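Local coordinates for arginine decarboxylase, A207R protein (Paramecium bursaria Chlorella virus 1, PDB 2NVA) that decarboxylates arginine to agmatine with the help of pyridoxal 5'-phosphate, and is held here with agmatine joined to the cofactor, at residues A[32-37]-A[251-256]; A[179-184]-A[228-233]. All blocks are in the same frame, centred on the assembly; numbering follows the deposited sequence.

Contact 1 of 2, residues A[32-37]-A[251-256]. With PL2 ((4-{[(4-{[amino(imino)methyl]amino}butyl)amino]methyl}-5-hydroxy-6-methylpyridin-3-yl)methyl dihydrogen phosphate), chain I.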
ATOM      1  N   ASP A  32      -9.285  30.041   4.979  1.00 13.60           N
ATOM      2  CA  ASP A  32      -9.289  31.503   4.968  1.00 13.34           C
ATOM      3  C   ASP A  32      -8.105  32.068   4.196  1.00 13.29           C
ATOM      4  O   ASP A  32      -8.251  33.071   3.502  1.00 13.24           O
ATOM      5  CB  ASP A  32      -9.310  32.078   6.394  1.00 13.72           C
ATOM      6  CG  ASP A  32     -10.629  31.815   7.109  1.00 14.21           C
ATOM      7  OD1 ASP A  32     -10.672  31.997   8.349  1.00 14.33           O
ATOM      8  OD2 ASP A  32     -11.615  31.419   6.450  1.00 13.97           O
ATOM      9  N   GLN A  33      -6.948  31.416   4.323  1.00 13.33           N
ATOM     10  CA  GLN A  33      -5.746  31.793   3.590  1.00 13.23           C
ATOM     11  C   GLN A  33      -5.915  31.552   2.098  1.00 13.18           C
ATOM     12  O   GLN A  33      -5.484  32.362   1.283  1.00 13.09           O
ATOM     13  CB  GLN A  33      -4.528  31.031   4.105  1.00 13.49           C
ATOM     14  CG  GLN A  33      -3.985  31.600   5.414  1.00 14.41           C
ATOM     15  CD  GLN A  33      -3.485  33.026   5.247  1.00 17.61           C
ATOM     16  OE1 GLN A  33      -4.169  33.984   5.621  1.00 17.91           O
ATOM     17  NE2 GLN A  33      -2.290  33.181   4.665  1.00 17.68           N
ATOM     18  N   TRP A  34      -6.536  30.432   1.745  1.00 13.31           N
ATOM     19  CA  TRP A  34      -6.792  30.146   0.337  1.00 13.29           C
ATOM     20  C   TRP A  34      -7.593  31.288  -0.294  1.00 12.95           C
ATOM     21  O   TRP A  34      -7.268  31.744  -1.382  1.00 13.55           O
ATOM     22  CB  TRP A  34      -7.547  28.826   0.161  1.00 13.31           C
ATOM     23  CG  TRP A  34      -7.845  28.525  -1.286  1.00 13.16           C
ATOM     24  CD1 TRP A  34      -8.882  29.025  -2.044  1.00 13.17           C
ATOM     25  CD2 TRP A  34      -7.079  27.690  -2.164  1.00 13.08           C
ATOM     26  NE1 TRP A  34      -8.810  28.531  -3.329  1.00 12.75           N
ATOM     27  CE2 TRP A  34      -7.719  27.704  -3.426  1.00 13.35           C
ATOM     28  CE3 TRP A  34      -5.928  26.900  -1.998  1.00 13.60           C
ATOM     29  CZ2 TRP A  34      -7.234  26.975  -4.520  1.00 13.81           C
ATOM     30  CZ3 TRP A  34      -5.449  26.179  -3.087  1.00 13.53           C
ATOM     31  CH2 TRP A  34      -6.093  26.229  -4.329  1.00 13.72           C
ATOM     32  N   THR A  35      -8.638  31.732   0.406  1.00 13.23           N
ATOM     33  CA  THR A  35      -9.517  32.815  -0.046  1.00 13.84           C
ATOM     34  C   THR A  35      -8.728  34.093  -0.337  1.00 14.09           C
ATOM     35  O   THR A  35      -9.007  34.794  -1.311  1.00 14.10           O
ATOM     36  CB  THR A  35     -10.649  33.057   0.990  1.00 14.04           C
ATOM     37  OG1 THR A  35     -11.373  31.822   1.166  1.00 14.79           O
ATOM     38  CG2 THR A  35     -11.613  34.145   0.532  1.00 15.75           C
ATOM     39  N   ILE A  36      -7.728  34.366   0.496  1.00 14.27           N
ATOM     40  CA  ILE A  36      -6.861  35.518   0.295  1.00 14.40           C
ATOM     41  C   ILE A  36      -5.812  35.302  -0.813  1.00 14.26           C
ATOM     42  O   ILE A  36      -5.593  36.200  -1.633  1.00 14.22           O
ATOM     43  CB  ILE A  36      -6.242  36.070   1.648  1.00 14.77           C
ATOM     44  CG1 ILE A  36      -5.080  37.036   1.380  1.00 15.50           C
ATOM     45  CG2 ILE A  36      -5.696  34.981   2.507  1.00 16.47           C
ATOM     46  CD1 ILE A  36      -5.513  38.443   1.065  1.00 17.85           C
ATOM     47  N   LEU A  37      -5.188  34.130  -0.848  1.00 13.65           N
ATOM     48  CA  LEU A  37      -4.156  33.845  -1.844  1.00 13.69           C
ATOM     49  C   LEU A  37      -4.732  33.754  -3.259  1.00 13.36           C
ATOM     50  O   LEU A  37      -4.113  34.197  -4.226  1.00 13.27           O
ATOM     51  CB  LEU A  37      -3.414  32.553  -1.494  1.00 13.41           C
ATOM     52  CG  LEU A  37      -2.668  32.541  -0.158  1.00 14.33           C
ATOM     53  CD1 LEU A  37      -2.040  31.179   0.093  1.00 14.80           C
ATOM     54  CD2 LEU A  37      -1.615  33.638  -0.120  1.00 14.97           C
ATOM     55  N   ALA A 251     -10.080  24.851  -8.575  1.00 12.06           N
ATOM     56  CA  ALA A 251      -8.869  24.068  -8.369  1.00 12.24           C
ATOM     57  C   ALA A 251      -9.239  22.767  -7.662  1.00 12.40           C
ATOM     58  O   ALA A 251     -10.345  22.647  -7.129  1.00 12.35           O
ATOM     59  CB  ALA A 251      -7.860  24.843  -7.542  1.00 12.41           C
ATOM     60  N   GLU A 252      -8.306  21.815  -7.653  1.00 11.66           N
ATOM     61  CA  GLU A 252      -8.542  20.528  -7.018  1.00 11.98           C
ATOM     62  C   GLU A 252      -7.448  20.251  -5.978  1.00 12.20           C
ATOM     63  O   GLU A 252      -6.748  19.238  -6.070  1.00 12.50           O
ATOM     64  CB  GLU A 252      -8.572  19.419  -8.074  1.00 11.43           C
ATOM     65  CG  GLU A 252      -9.593  19.624  -9.195  1.00 12.91           C
ATOM     66  CD  GLU A 252      -9.336  18.734 -10.415  1.00 14.78           C
ATOM     67  OE1 GLU A 252      -8.270  18.065 -10.474  1.00 15.69           O
ATOM     68  OE2 GLU A 252     -10.196  18.706 -11.324  1.00 15.28           O
ATOM     69  N   PRO A 253      -7.299  21.151  -4.988  1.00 12.18           N
ATOM     70  CA  PRO A 253      -6.205  20.924  -4.043  1.00 12.43           C
ATOM     71  C   PRO A 253      -6.505  19.770  -3.092  1.00 12.83           C
ATOM     72  O   PRO A 253      -7.628  19.650  -2.606  1.00 12.25           O
ATOM     73  CB  PRO A 253      -6.137  22.242  -3.256  1.00 12.23           C
ATOM     74  CG  PRO A 253      -7.530  22.779  -3.309  1.00 12.88           C
ATOM     75  CD  PRO A 253      -8.076  22.365  -4.663  1.00 11.66           C
ATOM     76  N   GLY A 254      -5.495  18.943  -2.822  1.00 12.98           N
ATOM     77  CA  GLY A 254      -5.610  17.922  -1.787  1.00 12.65           C
ATOM     78  C   GLY A 254      -4.666  18.275  -0.657  1.00 12.48           C
ATOM     79  O   GLY A 254      -5.097  18.707   0.422  1.00 12.69           O
ATOM     80  N   ARG A 255      -3.369  18.143  -0.924  1.00 12.46           N
ATOM     81  CA  ARG A 255      -2.350  18.316   0.113  1.00 12.27           C
ATOM     82  C   ARG A 255      -2.279  19.731   0.717  1.00 12.40           C
ATOM     83  O   ARG A 255      -1.811  19.887   1.839  1.00 12.16           O
ATOM     84  CB  ARG A 255      -0.957  17.880  -0.381  1.00 12.23           C
ATOM     85  CG  ARG A 255      -0.352  18.815  -1.437  1.00 12.86           C
ATOM     86  CD  ARG A 255       1.023  18.364  -1.896  1.00 14.13           C
ATOM     87  NE  ARG A 255       0.974  17.109  -2.661  1.00 13.42           N
ATOM     88  CZ  ARG A 255       1.496  15.953  -2.245  1.00 14.84           C
ATOM     89  NH1 ARG A 255       2.099  15.863  -1.055  1.00 15.08           N
ATOM     90  NH2 ARG A 255       1.398  14.865  -3.007  1.00 14.42           N
ATOM     91  N   PHE A 256      -2.719  20.750  -0.030  1.00 12.04           N
ATOM     92  CA  PHE A 256      -2.700  22.115   0.499  1.00 12.19           C
ATOM     93  C   PHE A 256      -3.434  22.194   1.838  1.00 12.35           C
ATOM     94  O   PHE A 256      -2.941  22.811   2.786  1.00 12.42           O
ATOM     95  CB  PHE A 256      -3.283  23.136  -0.495  1.00 12.31           C
ATOM     96  CG  PHE A 256      -3.173  24.576  -0.031  1.00 11.76           C
ATOM     97  CD1 PHE A 256      -2.087  25.359  -0.411  1.00 12.70           C
ATOM     98  CD2 PHE A 256      -4.156  25.137   0.793  1.00 12.55           C
ATOM     99  CE1 PHE A 256      -1.982  26.695   0.033  1.00 13.48           C
ATOM    100  CE2 PHE A 256      -4.058  26.464   1.246  1.00 13.04           C
ATOM    101  CZ  PHE A 256      -2.973  27.238   0.861  1.00 12.36           C
TER
HETATM  102  N1  PL2 I2001      -7.058  16.409  -8.562  1.00 16.27           N
HETATM  103  C2  PL2 I2001      -6.795  15.270  -9.223  1.00 17.24           C
HETATM  104  C2A PL2 I2001      -7.633  14.881 -10.458  1.00 16.58           C
HETATM  105  C3  PL2 I2001      -5.750  14.456  -8.766  1.00 17.19           C
HETATM  106  O3  PL2 I2001      -5.493  13.318  -9.463  1.00 16.61           O
HETATM  107  C4  PL2 I2001      -4.974  14.808  -7.644  1.00 16.25           C
HETATM  108  C4A PL2 I2001      -3.813  13.926  -7.097  1.00 17.44           C
HETATM  109  C5  PL2 I2001      -5.311  16.021  -7.008  1.00 15.81           C
HETATM  110  C6  PL2 I2001      -6.354  16.790  -7.489  1.00 15.40           C
HETATM  111  P   PL2 I2001      -2.576  17.396  -4.575  1.00 15.09           P
HETATM  112  N   PL2 I2001      -3.185  13.094  -8.148  1.00 17.41           N
HETATM  113  CA  PL2 I2001      -2.769  11.787  -7.621  1.00 16.81           C
HETATM  114  CG  PL2 I2001      -1.294  10.578  -5.956  1.00 16.95           C
HETATM  115  OP2 PL2 I2001      -0.984  17.343  -4.776  1.00 15.47           O
HETATM  116  OP3 PL2 I2001      -2.889  16.563  -3.212  1.00 14.49           O
HETATM  117  OP1 PL2 I2001      -3.081  18.799  -4.512  1.00 13.21           O
HETATM  118  OP4 PL2 I2001      -3.142  16.549  -5.821  1.00 16.44           O
HETATM  119  C5M PL2 I2001      -4.524  16.505  -5.773  1.00 16.95           C
HETATM  120  CB  PL2 I2001      -1.801  11.942  -6.429  1.00 16.95           C
HETATM  121  CD  PL2 I2001      -0.295  10.730  -4.785  1.00 15.30           C
HETATM  122  NE  PL2 I2001       0.046   9.357  -4.350  1.00 15.98           N
HETATM  123  CZ  PL2 I2001       0.650   9.020  -3.201  1.00 16.02           C
HETATM  124  NH2 PL2 I2001       0.882   7.710  -2.940  1.00 15.33           N
HETATM  125  NH1 PL2 I2001       1.026   9.957  -2.325  1.00 15.93           N
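W34, on the last turns of helix 24-37, and F256, at the start of helix 255-258, bring the two backbones to their nearest approach, with CA atoms 9.0 Å apart. CG of W34 stands anti to the backbone N (chi1 179°), which carries the indole out from its helix toward 251-256. Its six-membered ring turns an edge to the face of F256 in a T-shaped pair, planes at 80°, with W34 CE3 3.7 Å from F256 CD2. A251 CB meets the edge of that indole ring, 3.8 Å from W34 CZ2, while P253 CG makes an off-centre CH-pi contact with it. L37 CD1 adds to the packing from the rim of the phenyl ring.

Beyond this apolar layer G254 and R255 grip the phosphate of PL2: G254 N reaches OP1 at 3.0 Å, R255 N reaches OP3 at 2.8 Å, and R255 NE binds OP2. E252 OE1 lies 2.8 Å from the pyridine N1. In the TIM barrel, the contact packs an outer helix against the end of strand 248-251 and the neighbouring strand 41-46, where W34 NE1 bonds to V41 O and both W34 and P253 touch P43.

Contact 2 of 2, residues A[179-184]-A[228-233]. With PL2 ((4-{[(4-{[amino(imino)methyl]amino}butyl)amino]methyl}-5-hydroxy-6-methylpyridin-3-yl)methyl dihydrogen phosphate), chain I.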
ATOM      1  N   SER A 179       1.425  15.906  -8.658  1.00 13.78           N
ATOM      2  CA  SER A 179       1.210  16.024  -7.225  1.00 14.37           C
ATOM      3  C   SER A 179       2.512  16.432  -6.522  1.00 14.39           C
ATOM      4  O   SER A 179       3.558  15.794  -6.715  1.00 14.95           O
ATOM      5  CB  SER A 179       0.651  14.711  -6.654  1.00 14.42           C
ATOM      6  OG  SER A 179       0.117  14.933  -5.343  1.00 15.32           O
ATOM      7  N   GLY A 180       2.441  17.485  -5.712  1.00 14.11           N
ATOM      8  CA  GLY A 180       3.597  18.011  -4.990  1.00 14.35           C
ATOM      9  C   GLY A 180       4.447  18.859  -5.914  1.00 14.21           C
ATOM     10  O   GLY A 180       5.593  18.498  -6.233  1.00 15.14           O
ATOM     11  N   SER A 181       3.902  19.991  -6.336  1.00 13.75           N
ATOM     12  CA  SER A 181       4.564  20.876  -7.278  1.00 13.52           C
ATOM     13  C   SER A 181       5.007  22.167  -6.598  1.00 13.88           C
ATOM     14  O   SER A 181       4.236  22.779  -5.848  1.00 14.05           O
ATOM     15  CB  SER A 181       3.623  21.224  -8.433  1.00 13.53           C
ATOM     16  OG  SER A 181       4.243  22.139  -9.311  1.00 13.05           O
ATOM     17  N   ARG A 182       6.254  22.542  -6.856  1.00 13.36           N
ATOM     18  CA  ARG A 182       6.820  23.806  -6.375  1.00 13.65           C
ATOM     19  C   ARG A 182       7.431  24.571  -7.556  1.00 13.64           C
ATOM     20  O   ARG A 182       8.397  25.315  -7.412  1.00 13.89           O
ATOM     21  CB  ARG A 182       7.841  23.538  -5.267  1.00 13.51           C
ATOM     22  CG  ARG A 182       7.245  22.872  -4.030  1.00 13.95           C
ATOM     23  CD  ARG A 182       8.142  23.077  -2.825  1.00 14.24           C
ATOM     24  NE  ARG A 182       7.496  22.744  -1.556  1.00 13.59           N
ATOM     25  CZ  ARG A 182       7.494  21.533  -1.008  1.00 14.52           C
ATOM     26  NH1 ARG A 182       8.089  20.505  -1.615  1.00 15.02           N
ATOM     27  NH2 ARG A 182       6.908  21.334   0.165  1.00 14.45           N
ATOM     28  N   ASN A 183       6.833  24.387  -8.727  1.00 13.66           N
ATOM     29  CA  ASN A 183       7.309  25.010  -9.953  1.00 13.27           C
ATOM     30  C   ASN A 183       6.243  25.970 -10.493  1.00 13.19           C
ATOM     31  O   ASN A 183       5.316  25.523 -11.191  1.00 12.74           O
ATOM     32  CB  ASN A 183       7.607  23.899 -10.977  1.00 13.23           C
ATOM     33  CG  ASN A 183       8.080  24.429 -12.337  1.00 12.96           C
ATOM     34  OD1 ASN A 183       8.389  23.641 -13.230  1.00 15.22           O
ATOM     35  ND2 ASN A 183       8.132  25.730 -12.499  1.00 12.08           N
ATOM     36  N   PRO A 184       6.359  27.280 -10.185  1.00 13.47           N
ATOM     37  CA  PRO A 184       5.306  28.207 -10.633  1.00 13.41           C
ATOM     38  C   PRO A 184       5.170  28.342 -12.160  1.00 13.15           C
ATOM     39  O   PRO A 184       4.066  28.566 -12.659  1.00 13.61           O
ATOM     40  CB  PRO A 184       5.714  29.538  -9.991  1.00 13.34           C
ATOM     41  CG  PRO A 184       7.206  29.421  -9.829  1.00 14.70           C
ATOM     42  CD  PRO A 184       7.422  27.988  -9.435  1.00 13.48           C
ATOM     43  N   THR A 228       3.857  32.899  -0.888  1.00 15.70           N
ATOM     44  CA  THR A 228       2.987  33.245  -2.020  1.00 16.23           C
ATOM     45  C   THR A 228       3.652  33.087  -3.377  1.00 16.09           C
ATOM     46  O   THR A 228       3.127  33.591  -4.381  1.00 16.00           O
ATOM     47  CB  THR A 228       2.432  34.670  -1.897  1.00 15.83           C
ATOM     48  OG1 THR A 228       3.495  35.615  -2.067  1.00 16.94           O
ATOM     49  CG2 THR A 228       1.794  34.879  -0.522  1.00 16.61           C
ATOM     50  N   TYR A 229       4.782  32.372  -3.429  1.00 16.15           N
ATOM     51  CA  TYR A 229       5.484  32.181  -4.713  1.00 16.27           C
ATOM     52  C   TYR A 229       4.577  31.525  -5.744  1.00 16.13           C
ATOM     53  O   TYR A 229       4.518  31.996  -6.886  1.00 17.71           O
ATOM     54  CB  TYR A 229       6.856  31.465  -4.595  1.00 16.47           C
ATOM     55  CG  TYR A 229       6.852  29.979  -4.243  1.00 17.29           C
ATOM     56  CD1 TYR A 229       6.273  29.524  -3.062  1.00 15.75           C
ATOM     57  CD2 TYR A 229       7.490  29.026  -5.069  1.00 17.91           C
ATOM     58  CE1 TYR A 229       6.286  28.168  -2.718  1.00 15.74           C
ATOM     59  CE2 TYR A 229       7.518  27.655  -4.721  1.00 16.78           C
ATOM     60  CZ  TYR A 229       6.909  27.246  -3.537  1.00 16.57           C
ATOM     61  OH  TYR A 229       6.862  25.910  -3.153  1.00 18.08           O
ATOM     62  N   MET A 230       3.866  30.466  -5.356  1.00 15.71           N
ATOM     63  CA  MET A 230       3.009  29.761  -6.296  1.00 15.07           C
ATOM     64  C   MET A 230       1.790  30.614  -6.674  1.00 14.91           C
ATOM     65  O   MET A 230       1.524  30.832  -7.864  1.00 14.04           O
ATOM     66  CB  MET A 230       2.612  28.364  -5.777  1.00 15.19           C
ATOM     67  CG  MET A 230       3.817  27.426  -5.508  1.00 16.01           C
ATOM     68  SD  MET A 230       4.848  27.128  -6.976  1.00 15.14           S
ATOM     69  CE  MET A 230       3.842  25.897  -7.817  1.00 15.77           C
ATOM     70  N   SER A 231       1.097  31.127  -5.660  1.00 14.23           N
ATOM     71  CA  SER A 231      -0.172  31.815  -5.857  1.00 14.31           C
ATOM     72  C   SER A 231      -0.057  33.107  -6.664  1.00 14.52           C
ATOM     73  O   SER A 231      -0.881  33.350  -7.534  1.00 14.29           O
ATOM     74  CB  SER A 231      -0.875  32.061  -4.516  1.00 14.25           C
ATOM     75  OG  SER A 231      -0.122  32.940  -3.690  1.00 14.81           O
ATOM     76  N   ASP A 232       0.958  33.928  -6.384  1.00 14.68           N
ATOM     77  CA  ASP A 232       1.185  35.174  -7.141  1.00 15.41           C
ATOM     78  C   ASP A 232       1.346  34.900  -8.623  1.00 15.34           C
ATOM     79  O   ASP A 232       0.776  35.601  -9.474  1.00 16.11           O
ATOM     80  CB  ASP A 232       2.456  35.883  -6.652  1.00 15.80           C
ATOM     81  CG  ASP A 232       2.313  36.436  -5.268  1.00 17.95           C
ATOM     82  OD1 ASP A 232       1.149  36.708  -4.864  1.00 17.88           O
ATOM     83  OD2 ASP A 232       3.359  36.603  -4.571  1.00 17.81           O
ATOM     84  N   TYR A 233       2.116  33.867  -8.937  1.00 15.06           N
ATOM     85  CA  TYR A 233       2.372  33.560 -10.333  1.00 14.98           C
ATOM     86  C   TYR A 233       1.169  32.923 -11.028  1.00 14.51           C
ATOM     87  O   TYR A 233       0.896  33.224 -12.188  1.00 14.41           O
ATOM     88  CB  TYR A 233       3.650  32.723 -10.484  1.00 15.17           C
ATOM     89  CG  TYR A 233       4.365  32.938 -11.803  1.00 16.29           C
ATOM     90  CD1 TYR A 233       4.663  34.225 -12.266  1.00 17.34           C
ATOM     91  CD2 TYR A 233       4.739  31.848 -12.592  1.00 17.02           C
ATOM     92  CE1 TYR A 233       5.334  34.419 -13.502  1.00 20.19           C
ATOM     93  CE2 TYR A 233       5.405  32.022 -13.803  1.00 17.12           C
ATOM     94  CZ  TYR A 233       5.704  33.280 -14.257  1.00 19.64           C
ATOM     95  OH  TYR A 233       6.355  33.425 -15.490  1.00 20.06           O
TER
HETATM   96  N1  PL2 I2001      -7.058  16.409  -8.562  1.00 16.27           N
HETATM   97  C2  PL2 I2001      -6.795  15.270  -9.223  1.00 17.24           C
HETATM   98  C2A PL2 I2001      -7.633  14.881 -10.458  1.00 16.58           C
HETATM   99  C3  PL2 I2001      -5.750  14.456  -8.766  1.00 17.19           C
HETATM  100  O3  PL2 I2001      -5.493  13.318  -9.463  1.00 16.61           O
HETATM  101  C4  PL2 I2001      -4.974  14.808  -7.644  1.00 16.25           C
HETATM  102  C4A PL2 I2001      -3.813  13.926  -7.097  1.00 17.44           C
HETATM  103  C5  PL2 I2001      -5.311  16.021  -7.008  1.00 15.81           C
HETATM  104  C6  PL2 I2001      -6.354  16.790  -7.489  1.00 15.40           C
HETATM  105  P   PL2 I2001      -2.576  17.396  -4.575  1.00 15.09           P
HETATM  106  N   PL2 I2001      -3.185  13.094  -8.148  1.00 17.41           N
HETATM  107  CA  PL2 I2001      -2.769  11.787  -7.621  1.00 16.81           C
HETATM  108  CG  PL2 I2001      -1.294  10.578  -5.956  1.00 16.95           C
HETATM  109  OP2 PL2 I2001      -0.984  17.343  -4.776  1.00 15.47           O
HETATM  110  OP3 PL2 I2001      -2.889  16.563  -3.212  1.00 14.49           O
HETATM  111  OP1 PL2 I2001      -3.081  18.799  -4.512  1.00 13.21           O
HETATM  112  OP4 PL2 I2001      -3.142  16.549  -5.821  1.00 16.44           O
HETATM  113  C5M PL2 I2001      -4.524  16.505  -5.773  1.00 16.95           C
HETATM  114  CB  PL2 I2001      -1.801  11.942  -6.429  1.00 16.95           C
HETATM  115  CD  PL2 I2001      -0.295  10.730  -4.785  1.00 15.30           C
HETATM  116  NE  PL2 I2001       0.046   9.357  -4.350  1.00 15.98           N
HETATM  117  CZ  PL2 I2001       0.650   9.020  -3.201  1.00 16.02           C
HETATM  118  NH2 PL2 I2001       0.882   7.710  -2.940  1.00 15.33           N
HETATM  119  NH1 PL2 I2001       1.026   9.957  -2.325  1.00 15.93           N
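Two bends in the side chain of M230 (chi2 -59°, chi3 -79°) fold its thioether toward the backbone of 179-184, and Y229, with CG set between its own N and carbonyl carbon (chi1 71°), swings its phenol toward R182. In this TIM barrel, 179-184 is the loop that follows strand 170-174 and leads into helix 184-204, and it packs here against the first turn of helix 229-241.

M230 is central to the packing. Its CE lies 3.5 Å from N183 N and also approaches S181 O, while SD sits 3.7 Å from P184 CD; the proline and methionine side chains cross at about a right angle. The CG of M230 also lies over the centre of the Y229 ring, 3.6 Å above its plane, so these helix neighbours pack against each other as well as against the loop. On the other flank of P184, Y233 approaches with its ring edge: P184 O lies in the ring plane, 3.4 Å from CD2, and P184 CB is packed against the same carbon.

Several polar groups bond outside the two segments. S181 OG is bonded to D138 and, within the loop, accepts a long, weak bond from N183 N; at the start of the loop S179 OG donates to PL2 OP2 at 2.7 Å. D220 serves both R182 NE, in a salt bridge, and Y229 OH, in a hydrogen bond. The R182 and Y229 side chains cross obliquely, with guanidinium and phenol ring nearly coplanar, Y229 OH at the guanidinium edge and 3.1 Å from R182 CD.

How the contacts relate
Contacts 1 and 2 have centres about 12 Å apart, and both segments of contact 2 fall between the two segments of contact 1 in the sequence. Both reach the phosphate of PL2, and they share one oxygen: OP2 takes bonds from R255 NE of contact 1 and S179 OG of contact 2. These two residues probably hydrogen-bond to each other as well, R255 NH2 lying 2.7 Å from S179 OG. Away from the ligand the contacts touch again through apolar packing, L37 CD2 resting 3.7 Å from T228 CG2. H176 NE2, G216 N and Y353 OH also bond to PL2, and Y287 OH and D325 OD2 of the second subunit bond to it too, so the site spans the subunit interface.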